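Local structure of 3-methyladenine dna-glycosylase (Archaeoglobus fulgidus, 2JHN) at residues M116-F119 with E120-K124; Q129-F133 with V134-K138; L225-S228 with I229-K233. The protein belongs to the helix-hairpin-helix (HhH-GPD) superfamily of base excision DNA repair proteins and carries a TATA-box-binding-protein-like domain at its N-terminal end. The protein carries 1 engineered substitution. All blocks are in the same frame, centred on the assembly; numbering follows the deposited sequence. Where two conformers were deposited one is given.

Interaction 1 of 3, residues M116-F119 with E120-K124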
ATOM      1  N   MET A 116      -2.439  -3.921   5.317  0.50 13.47           N
ATOM      2  CA  MET A 116      -3.517  -3.919   6.310  0.50 14.68           C
ATOM      3  C   MET A 116      -3.013  -4.078   7.758  0.50 13.77           C
ATOM      4  O   MET A 116      -3.802  -4.325   8.683  0.50 13.08           O
ATOM      5  CB  MET A 116      -4.571  -4.976   5.968  0.50 14.96           C
ATOM      6  CG  MET A 116      -5.121  -4.858   4.537  0.50 15.56           C
ATOM      7  SD  MET A 116      -6.916  -5.098   4.437  0.50 18.86           S
ATOM      8  CE  MET A 116      -7.425  -3.785   5.543  0.50 20.34           C
ATOM      9  N   SER A 117      -1.696  -3.948   7.934  1.00 12.94           N
ATOM     10  CA  SER A 117      -1.080  -3.823   9.264  1.00 11.97           C
ATOM     11  C   SER A 117       0.284  -3.164   9.098  1.00 11.98           C
ATOM     12  O   SER A 117       0.890  -3.238   8.020  1.00  9.29           O
ATOM     13  CB  SER A 117      -0.898  -5.190   9.972  1.00 12.36           C
ATOM     14  OG  SER A 117       0.121  -6.006   9.367  1.00  9.10           O
ATOM     15  N   VAL A 118       0.781  -2.564  10.186  1.00 11.03           N
ATOM     16  CA  VAL A 118       2.123  -1.970  10.189  1.00 11.18           C
ATOM     17  C   VAL A 118       3.191  -3.025   9.885  1.00 11.19           C
ATOM     18  O   VAL A 118       4.131  -2.786   9.106  1.00  9.86           O
ATOM     19  CB  VAL A 118       2.416  -1.303  11.565  1.00 11.34           C
ATOM     20  CG1 VAL A 118       3.903  -0.858  11.676  1.00 13.07           C
ATOM     21  CG2 VAL A 118       1.469  -0.128  11.769  1.00 11.64           C
ATOM     22  N   PHE A 119       3.079  -4.178  10.548  1.00 11.04           N
ATOM     23  CA  PHE A 119       3.985  -5.282  10.280  1.00 10.56           C
ATOM     24  C   PHE A 119       4.064  -5.647   8.793  1.00  9.85           C
ATOM     25  O   PHE A 119       5.154  -5.746   8.240  1.00  8.23           O
ATOM     26  CB  PHE A 119       3.638  -6.556  11.083  1.00 11.58           C
ATOM     27  CG  PHE A 119       4.601  -7.665  10.835  1.00 10.95           C
ATOM     28  CD1 PHE A 119       5.954  -7.497  11.148  1.00 11.95           C
ATOM     29  CD2 PHE A 119       4.182  -8.864  10.281  1.00 13.35           C
ATOM     30  CE1 PHE A 119       6.870  -8.504  10.930  1.00 13.32           C
ATOM     31  CE2 PHE A 119       5.121  -9.927  10.048  1.00 13.97           C
ATOM     32  CZ  PHE A 119       6.448  -9.742  10.372  1.00 13.58           C
ATOM     33  N   GLU A 120       2.910  -5.807   8.147  1.00  9.55           N
ATOM     34  CA  GLU A 120       2.893  -6.121   6.718  1.00  9.47           C
ATOM     35  C   GLU A 120       3.589  -5.021   5.899  1.00  9.67           C
ATOM     36  O   GLU A 120       4.375  -5.319   4.992  1.00  9.33           O
ATOM     37  CB  GLU A 120       1.462  -6.375   6.246  1.00 10.05           C
ATOM     38  CG  GLU A 120       1.323  -6.560   4.722  1.00 10.02           C
ATOM     39  CD  GLU A 120      -0.126  -6.598   4.246  1.00 10.12           C
ATOM     40  OE1 GLU A 120      -1.059  -6.478   5.070  1.00 12.22           O
ATOM     41  OE2 GLU A 120      -0.308  -6.747   2.997  1.00 14.98           O
ATOM     42  N   GLY A 121       3.281  -3.760   6.205  1.00  8.56           N
ATOM     43  CA  GLY A 121       3.892  -2.614   5.500  1.00  9.09           C
ATOM     44  C   GLY A 121       5.408  -2.581   5.629  1.00  9.32           C
ATOM     45  O   GLY A 121       6.110  -2.387   4.633  1.00  9.19           O
ATOM     46  N   ILE A 122       5.926  -2.787   6.847  1.00  9.09           N
ATOM     47  CA  ILE A 122       7.385  -2.828   7.025  1.00  9.88           C
ATOM     48  C   ILE A 122       8.036  -4.004   6.275  1.00  9.94           C
ATOM     49  O   ILE A 122       9.018  -3.809   5.550  1.00  9.57           O
ATOM     50  CB  ILE A 122       7.833  -2.818   8.534  1.00  9.59           C
ATOM     51  CG1 ILE A 122       7.324  -1.552   9.240  1.00 10.10           C
ATOM     52  CG2 ILE A 122       9.389  -2.916   8.624  1.00 10.42           C
ATOM     53  CD1 ILE A 122       7.436  -1.615  10.779  1.00 10.61           C
ATOM     54  N   ALA A 123       7.474  -5.204   6.446  1.00 10.24           N
ATOM     55  CA  ALA A 123       8.003  -6.403   5.812  1.00 11.28           C
ATOM     56  C   ALA A 123       8.064  -6.205   4.293  1.00 12.11           C
ATOM     57  O   ALA A 123       9.110  -6.442   3.652  1.00 12.26           O
ATOM     58  CB  ALA A 123       7.147  -7.637   6.185  1.00 11.95           C
ATOM     59  N   LYS A 124       6.973  -5.727   3.702  1.00 12.99           N
ATOM     60  CA  LYS A 124       6.963  -5.544   2.250  1.00 13.74           C
ATOM     61  C   LYS A 124       7.955  -4.456   1.785  1.00 13.51           C
ATOM     62  O   LYS A 124       8.606  -4.605   0.733  1.00 13.17           O
ATOM     63  CB  LYS A 124       5.524  -5.314   1.716  1.00 13.64           C
ATOM     64  CG  LYS A 124       4.613  -6.541   1.866  1.00 14.58           C
ATOM     65  CD  LYS A 124       3.217  -6.322   1.291  1.00 16.39           C
ATOM     66  CE  LYS A 124       2.952  -7.292   0.141  1.00 20.73           C
ATOM     67  NZ  LYS A 124       1.698  -7.033  -0.688  1.00 20.81           N
TER
HETATM   68  O   HOH W   1      -1.493  -7.511   7.541  1.00 18.53           O
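Ser117 and Glu120 meet at the opening turn of helix 118-127. Ser117 OG takes the backbone N-H of Glu120 in a nearly straight bond (3.1 Å from Ser117 OG to Glu120 N, 163° at the hydrogen), and the Glu120 side chain runs back past the helix start. Its OE1 accepts from Met116 N at 2.9 Å, with the donor standing well above the carboxylate plane. One water joins the two side chains: it donates to Glu120 OE1 and lies 2.9 Å from Ser117 OG. This is an N-cap, with Ser117 as the capping residue and the glutamate gripping the residue before it. Glu120 owes its reach to an extended chain with CG opposite the backbone N (chi1 174°). Beyond the cap, regular backbone bonds run from Gly121 N to Ser117 O, Ile122 N to Val118 O and Ala123 N to Phe119 O. Val118 and Ile122 lie side by side and point the same way, touching through Val118 CG1 and Ile122 CD1 at 3.7 Å. Farther out, Arg37 of strand 34-41 forms a salt bridge with Glu120 OE1, while Phe119 and Ile122 pack on Ile191 of helix 182-192.

Interaction 2 of 3, residues Q129-F133 with V134-K138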
ATOM      1  N   GLN A 129      13.548  -3.737  -1.189  1.00 23.16           N
ATOM      2  CA  GLN A 129      14.894  -3.137  -1.241  1.00 24.31           C
ATOM      3  C   GLN A 129      15.724  -3.697  -2.420  1.00 25.28           C
ATOM      4  O   GLN A 129      15.887  -4.911  -2.555  1.00 24.99           O
ATOM      5  CB  GLN A 129      15.634  -3.286   0.110  1.00 23.85           C
ATOM      6  CG  GLN A 129      14.940  -2.521   1.269  1.00 22.55           C
ATOM      7  CD  GLN A 129      15.618  -2.632   2.641  1.00 24.52           C
ATOM      8  OE1 GLN A 129      16.368  -3.575   2.927  1.00 25.66           O
ATOM      9  NE2 GLN A 129      15.349  -1.658   3.498  1.00 20.61           N
ATOM     10  N   GLN A 130      16.182  -2.792  -3.287  1.00 27.31           N
ATOM     11  CA  GLN A 130      17.092  -3.102  -4.427  1.00 29.32           C
ATOM     12  C   GLN A 130      16.481  -3.957  -5.550  1.00 29.59           C
ATOM     13  O   GLN A 130      17.208  -4.451  -6.415  1.00 30.58           O
ATOM     14  CB  GLN A 130      18.422  -3.735  -3.948  1.00 29.73           C
ATOM     15  CG  GLN A 130      19.346  -2.808  -3.166  1.00 32.69           C
ATOM     16  CD  GLN A 130      19.051  -2.828  -1.679  1.00 36.62           C
ATOM     17  OE1 GLN A 130      18.973  -3.902  -1.063  1.00 40.31           O
ATOM     18  NE2 GLN A 130      18.874  -1.648  -1.092  1.00 36.96           N
ATOM     19  N   ILE A 131      15.162  -4.152  -5.539  1.00 29.35           N
ATOM     20  CA  ILE A 131      14.499  -4.956  -6.589  1.00 28.58           C
ATOM     21  C   ILE A 131      13.274  -4.239  -7.130  1.00 28.50           C
ATOM     22  O   ILE A 131      12.861  -3.216  -6.575  1.00 27.89           O
ATOM     23  CB  ILE A 131      14.140  -6.408  -6.123  1.00 28.90           C
ATOM     24  CG1 ILE A 131      13.197  -6.390  -4.903  1.00 28.68           C
ATOM     25  CG2 ILE A 131      15.410  -7.217  -5.842  1.00 29.25           C
ATOM     26  CD1 ILE A 131      12.595  -7.774  -4.535  1.00 27.73           C
ATOM     27  N   SER A 132      12.714  -4.754  -8.228  1.00 28.02           N
ATOM     28  CA  SER A 132      11.502  -4.175  -8.807  1.00 28.19           C
ATOM     29  C   SER A 132      10.309  -4.533  -7.941  1.00 27.83           C
ATOM     30  O   SER A 132      10.348  -5.531  -7.208  1.00 27.40           O
ATOM     31  CB  SER A 132      11.270  -4.658 -10.246  1.00 28.28           C
ATOM     32  OG  SER A 132      10.919  -6.037 -10.301  1.00 29.12           O
ATOM     33  N   PHE A 133       9.255  -3.723  -8.039  1.00 27.48           N
ATOM     34  CA  PHE A 133       8.003  -3.990  -7.336  1.00 27.36           C
ATOM     35  C   PHE A 133       7.359  -5.330  -7.753  1.00 26.61           C
ATOM     36  O   PHE A 133       6.907  -6.088  -6.899  1.00 25.94           O
ATOM     37  CB  PHE A 133       7.026  -2.804  -7.492  1.00 28.54           C
ATOM     38  CG  PHE A 133       5.809  -2.895  -6.609  1.00 30.32           C
ATOM     39  CD1 PHE A 133       5.928  -2.901  -5.215  1.00 32.13           C
ATOM     40  CD2 PHE A 133       4.534  -2.970  -7.171  1.00 32.39           C
ATOM     41  CE1 PHE A 133       4.792  -2.978  -4.404  1.00 31.61           C
ATOM     42  CE2 PHE A 133       3.393  -3.059  -6.360  1.00 32.27           C
ATOM     43  CZ  PHE A 133       3.524  -3.063  -4.983  1.00 31.48           C
ATOM     44  N   VAL A 134       7.329  -5.628  -9.050  1.00 25.84           N
ATOM     45  CA  VAL A 134       6.800  -6.914  -9.535  1.00 25.59           C
ATOM     46  C   VAL A 134       7.523  -8.129  -8.912  1.00 24.63           C
ATOM     47  O   VAL A 134       6.867  -9.082  -8.480  1.00 25.01           O
ATOM     48  CB  VAL A 134       6.825  -7.032 -11.096  1.00 25.56           C
ATOM     49  CG1 VAL A 134       6.564  -8.481 -11.541  1.00 26.94           C
ATOM     50  CG2 VAL A 134       5.800  -6.107 -11.726  1.00 26.90           C
ATOM     51  N   VAL A 135       8.858  -8.103  -8.887  1.00 24.50           N
ATOM     52  CA  VAL A 135       9.652  -9.182  -8.229  1.00 23.75           C
ATOM     53  C   VAL A 135       9.340  -9.258  -6.712  1.00 22.76           C
ATOM     54  O   VAL A 135       9.223 -10.353  -6.136  1.00 22.28           O
ATOM     55  CB  VAL A 135      11.199  -9.026  -8.490  1.00 24.11           C
ATOM     56  CG1 VAL A 135      12.027  -9.919  -7.569  1.00 25.41           C
ATOM     57  CG2 VAL A 135      11.550  -9.321  -9.961  1.00 25.28           C
ATOM     58  N   ALA A 136       9.186  -8.093  -6.081  1.00 21.28           N
ATOM     59  CA  ALA A 136       8.853  -7.998  -4.654  1.00 19.65           C
ATOM     60  C   ALA A 136       7.507  -8.644  -4.352  1.00 19.31           C
ATOM     61  O   ALA A 136       7.370  -9.363  -3.373  1.00 18.78           O
ATOM     62  CB  ALA A 136       8.848  -6.537  -4.192  1.00 20.09           C
ATOM     63  N   GLU A 137       6.518  -8.373  -5.198  1.00 18.74           N
ATOM     64  CA  GLU A 137       5.177  -8.928  -5.033  1.00 19.63           C
ATOM     65  C   GLU A 137       5.124 -10.461  -5.206  1.00 19.21           C
ATOM     66  O   GLU A 137       4.362 -11.149  -4.521  1.00 18.73           O
ATOM     67  CB  GLU A 137       4.209  -8.221  -5.978  1.00 19.73           C
ATOM     68  CG  GLU A 137       3.988  -6.739  -5.608  1.00 21.81           C
ATOM     69  CD  GLU A 137       3.077  -6.566  -4.396  1.00 27.87           C
ATOM     70  OE1 GLU A 137       3.589  -6.611  -3.249  1.00 27.93           O
ATOM     71  OE2 GLU A 137       1.848  -6.382  -4.597  1.00 30.16           O
ATOM     72  N   LYS A 138       5.934 -10.991  -6.126  1.00 19.34           N
ATOM     73  CA  LYS A 138       6.049 -12.450  -6.263  1.00 19.34           C
ATOM     74  C   LYS A 138       6.654 -13.071  -5.012  1.00 18.45           C
ATOM     75  O   LYS A 138       6.222 -14.141  -4.584  1.00 18.56           O
ATOM     76  CB  LYS A 138       6.873 -12.828  -7.504  1.00 19.63           C
ATOM     77  CG  LYS A 138       6.137 -12.550  -8.788  1.00 23.64           C
ATOM     78  CD  LYS A 138       6.949 -12.984  -9.994  1.00 27.30           C
ATOM     79  CE  LYS A 138       6.251 -12.525 -11.258  1.00 30.49           C
ATOM     80  NZ  LYS A 138       6.753 -13.280 -12.443  1.00 33.67           N
TER
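Ser132 caps the start of helix 133-147 and bonds to Val135 through its side chain: Val135 N donates to Ser132 OG at 3.2 Å, at an N-H...O angle of 163°. With chi1 at 69°, the hydroxyl swings between the backbone N and the carbonyl carbon, which brings it within bonding distance of Val135 N. The helix ladder then begins, with Ala136 N bonding to Ser132 O and Glu137 N to Phe133 O. One turn apart, Phe133 and Glu137 stack. Glu137 CG sits over one ring face, 3.8 Å from the centroid of the Phe133 ring, in a CH-pi contact. The carboxylate follows almost parallel to the ring, its plane turned by only 13°, and Glu137 CD comes within 3.6 Å of Phe133 CZ. A bend at chi2 folds the glutamate over the ring in this way. On another side of the turn, Ile131 CD1 touches Val135 CG1 at 3.8 Å and Ala136 CB at 4.0 Å; the pairing of Ile131 with Ala136 spans the cap as a hydrophobic staple. Val20, from a loop, touches both Phe133 and Val134. A carboxylate lying against an aromatic pi face is probably not attractive in itself, so the CH-pi contact and a long, weak ion pair from Lys124 to Glu137 OE1 are likely to help hold it there.

Interaction 3 of 3, residues L225-S228 with I229-K233. Engineered in segment 229-233: Ile229 (natural residue Met).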
ATOM      1  N   LEU A 225       9.104   5.582   2.771  1.00 10.48           N
ATOM      2  CA  LEU A 225       8.103   4.751   2.062  1.00 10.82           C
ATOM      3  C   LEU A 225       7.105   4.137   3.075  1.00 10.25           C
ATOM      4  O   LEU A 225       5.888   4.236   2.903  1.00 10.21           O
ATOM      5  CB  LEU A 225       8.796   3.659   1.238  1.00 10.93           C
ATOM      6  CG  LEU A 225       7.989   2.872   0.221  1.00 12.11           C
ATOM      7  CD1 LEU A 225       7.514   3.859  -0.871  1.00 13.97           C
ATOM      8  CD2 LEU A 225       8.929   1.788  -0.371  1.00 13.18           C
ATOM      9  N   VAL A 226       7.618   3.563   4.159  1.00  9.88           N
ATOM     10  CA  VAL A 226       6.728   3.004   5.221  1.00  9.23           C
ATOM     11  C   VAL A 226       5.801   4.079   5.761  1.00  9.22           C
ATOM     12  O   VAL A 226       4.589   3.868   5.850  1.00  7.92           O
ATOM     13  CB  VAL A 226       7.532   2.353   6.355  1.00  8.79           C
ATOM     14  CG1 VAL A 226       6.636   2.098   7.613  1.00  9.64           C
ATOM     15  CG2 VAL A 226       8.178   1.038   5.852  1.00  9.74           C
ATOM     16  N   LEU A 227       6.372   5.232   6.120  1.00  8.97           N
ATOM     17  CA  LEU A 227       5.611   6.320   6.688  1.00 10.50           C
ATOM     18  C   LEU A 227       4.408   6.701   5.801  1.00 10.11           C
ATOM     19  O   LEU A 227       3.305   6.881   6.293  1.00 10.65           O
ATOM     20  CB  LEU A 227       6.510   7.544   6.922  1.00  9.05           C
ATOM     21  CG  LEU A 227       7.249   7.448   8.289  1.00 12.40           C
ATOM     22  CD1 LEU A 227       8.467   8.337   8.308  1.00 14.33           C
ATOM     23  CD2 LEU A 227       6.285   7.876   9.390  1.00 15.74           C
ATOM     24  N   SER A 228       4.642   6.787   4.511  1.00 10.25           N
ATOM     25  CA  SER A 228       3.587   7.220   3.574  1.00 11.45           C
ATOM     26  C   SER A 228       2.637   6.076   3.196  1.00 11.04           C
ATOM     27  O   SER A 228       1.405   6.221   3.307  1.00 12.54           O
ATOM     28  CB  SER A 228       4.216   7.837   2.325  1.00 11.79           C
ATOM     29  OG  SER A 228       5.201   7.002   1.752  1.00 14.62           O
ATOM     30  N   ILE A 229       3.194   4.964   2.749  1.00 10.42           N
ATOM     31  CA  ILE A 229       2.365   3.885   2.180  1.00 12.06           C
ATOM     32  C   ILE A 229       1.764   2.911   3.192  1.00 11.62           C
ATOM     33  O   ILE A 229       0.762   2.249   2.868  1.00 13.45           O
ATOM     34  CB  ILE A 229       3.038   3.135   0.964  1.00 12.24           C
ATOM     35  CG1 ILE A 229       4.051   2.079   1.422  1.00 13.19           C
ATOM     36  CG2 ILE A 229       3.642   4.144  -0.053  1.00 14.02           C
ATOM     37  CD1 ILE A 229       4.594   1.136   0.275  1.00 14.02           C
ATOM     38  N   ALA A 230       2.350   2.822   4.390  1.00 11.35           N
ATOM     39  CA  ALA A 230       1.872   1.931   5.457  1.00 11.32           C
ATOM     40  C   ALA A 230       1.246   2.670   6.648  1.00 11.58           C
ATOM     41  O   ALA A 230       0.241   2.199   7.212  1.00 12.70           O
ATOM     42  CB  ALA A 230       2.996   0.990   5.938  1.00 11.45           C
ATOM     43  N   LEU A 231       1.813   3.818   7.009  1.00 10.58           N
ATOM     44  CA  LEU A 231       1.431   4.567   8.193  1.00 11.17           C
ATOM     45  C   LEU A 231       0.443   5.687   7.900  1.00 11.13           C
ATOM     46  O   LEU A 231      -0.128   6.261   8.826  1.00 11.96           O
ATOM     47  CB  LEU A 231       2.678   5.115   8.936  1.00 11.49           C
ATOM     48  CG  LEU A 231       3.646   4.066   9.477  1.00 13.17           C
ATOM     49  CD1 LEU A 231       4.583   4.626  10.523  1.00 15.33           C
ATOM     50  CD2 LEU A 231       2.873   2.846  10.039  1.00 13.05           C
ATOM     51  N   GLY A 232       0.243   5.996   6.624  1.00 11.23           N
ATOM     52  CA  GLY A 232      -0.678   7.079   6.224  1.00 10.90           C
ATOM     53  C   GLY A 232      -0.233   8.514   6.552  1.00 11.66           C
ATOM     54  O   GLY A 232      -1.069   9.437   6.603  1.00 11.22           O
ATOM     55  N   LYS A 233       1.071   8.716   6.744  1.00 10.80           N
ATOM     56  CA  LYS A 233       1.624  10.047   7.061  1.00 12.22           C
ATOM     57  C   LYS A 233       2.078  10.791   5.828  1.00 12.77           C
ATOM     58  O   LYS A 233       2.532  10.186   4.847  1.00 12.84           O
ATOM     59  CB  LYS A 233       2.795   9.966   8.045  1.00 12.46           C
ATOM     60  CG  LYS A 233       2.530   9.179   9.339  1.00 15.05           C
ATOM     61  CD  LYS A 233       1.422   9.749  10.189  1.00 20.78           C
ATOM     62  CE  LYS A 233       1.417   9.088  11.549  1.00 25.96           C
ATOM     63  NZ  LYS A 233       0.158   9.349  12.263  1.00 28.80           N
TER
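Val226 O receives two backbone donors, Ala230 N at 2.9 Å and Leu231 N at 3.0 Å, so the end of helix 220-229 widens into an i to i+5 turn before Lys233 N closes on Leu227 O at 2.9 Å. This is the second helix of the helix-hairpin-helix motif, which helix 205-213 begins, and the chain leaves it through Gly232 with positive phi (70°). Among the side chains, Leu225 presents CG to CD1 of Ile229, an engineered residue, at 3.8 Å. Ile229 CG1 is held between its own backbone N and carbonyl carbon (chi1 81°), which also brings it against Leu225 O. Val226 CG1 touches Leu231 CG and, more loosely, Ala230 CB. Leu227 CD2 meets Leu231 CD1 at 3.8 Å and also reaches Lys233 CG, so the aliphatic start of the lysine packs on the leucine while its NZ bonds to Lys201 O. Outside the turn, Val226 packs on Ile122 and Leu212. Ser228 OG bonds to Glu224 O, one turn back along the helix, and Ser228 O accepts from Arg275. Across the turn, Ser228 CA makes a C-H...O contact of 3.4 Å with Lys233 O.

How the interactions relate
Interaction 1 touches both of the others, which do not touch each other. Its centre is about 10 Å from that of interaction 3, and the two meet through Val118 CG2 and Leu231 CD2 (3.7 Å) and through Gly121 CA and Ala230 CB (3.7 Å), which sets helix 118-127 against the end of helix 220-229. With interaction 2, about 15 Å away between centres, the link is the weak ion pair of Lys124 and Glu137, across two helices that follow each other in the chain. Interactions 2 and 3 have their nearest atoms about 6 Å apart. A bound sodium ion lies about 6 Å from the Glu137 side chain, whereas mercuribenzoic acid is about 13 Å from that of Val135.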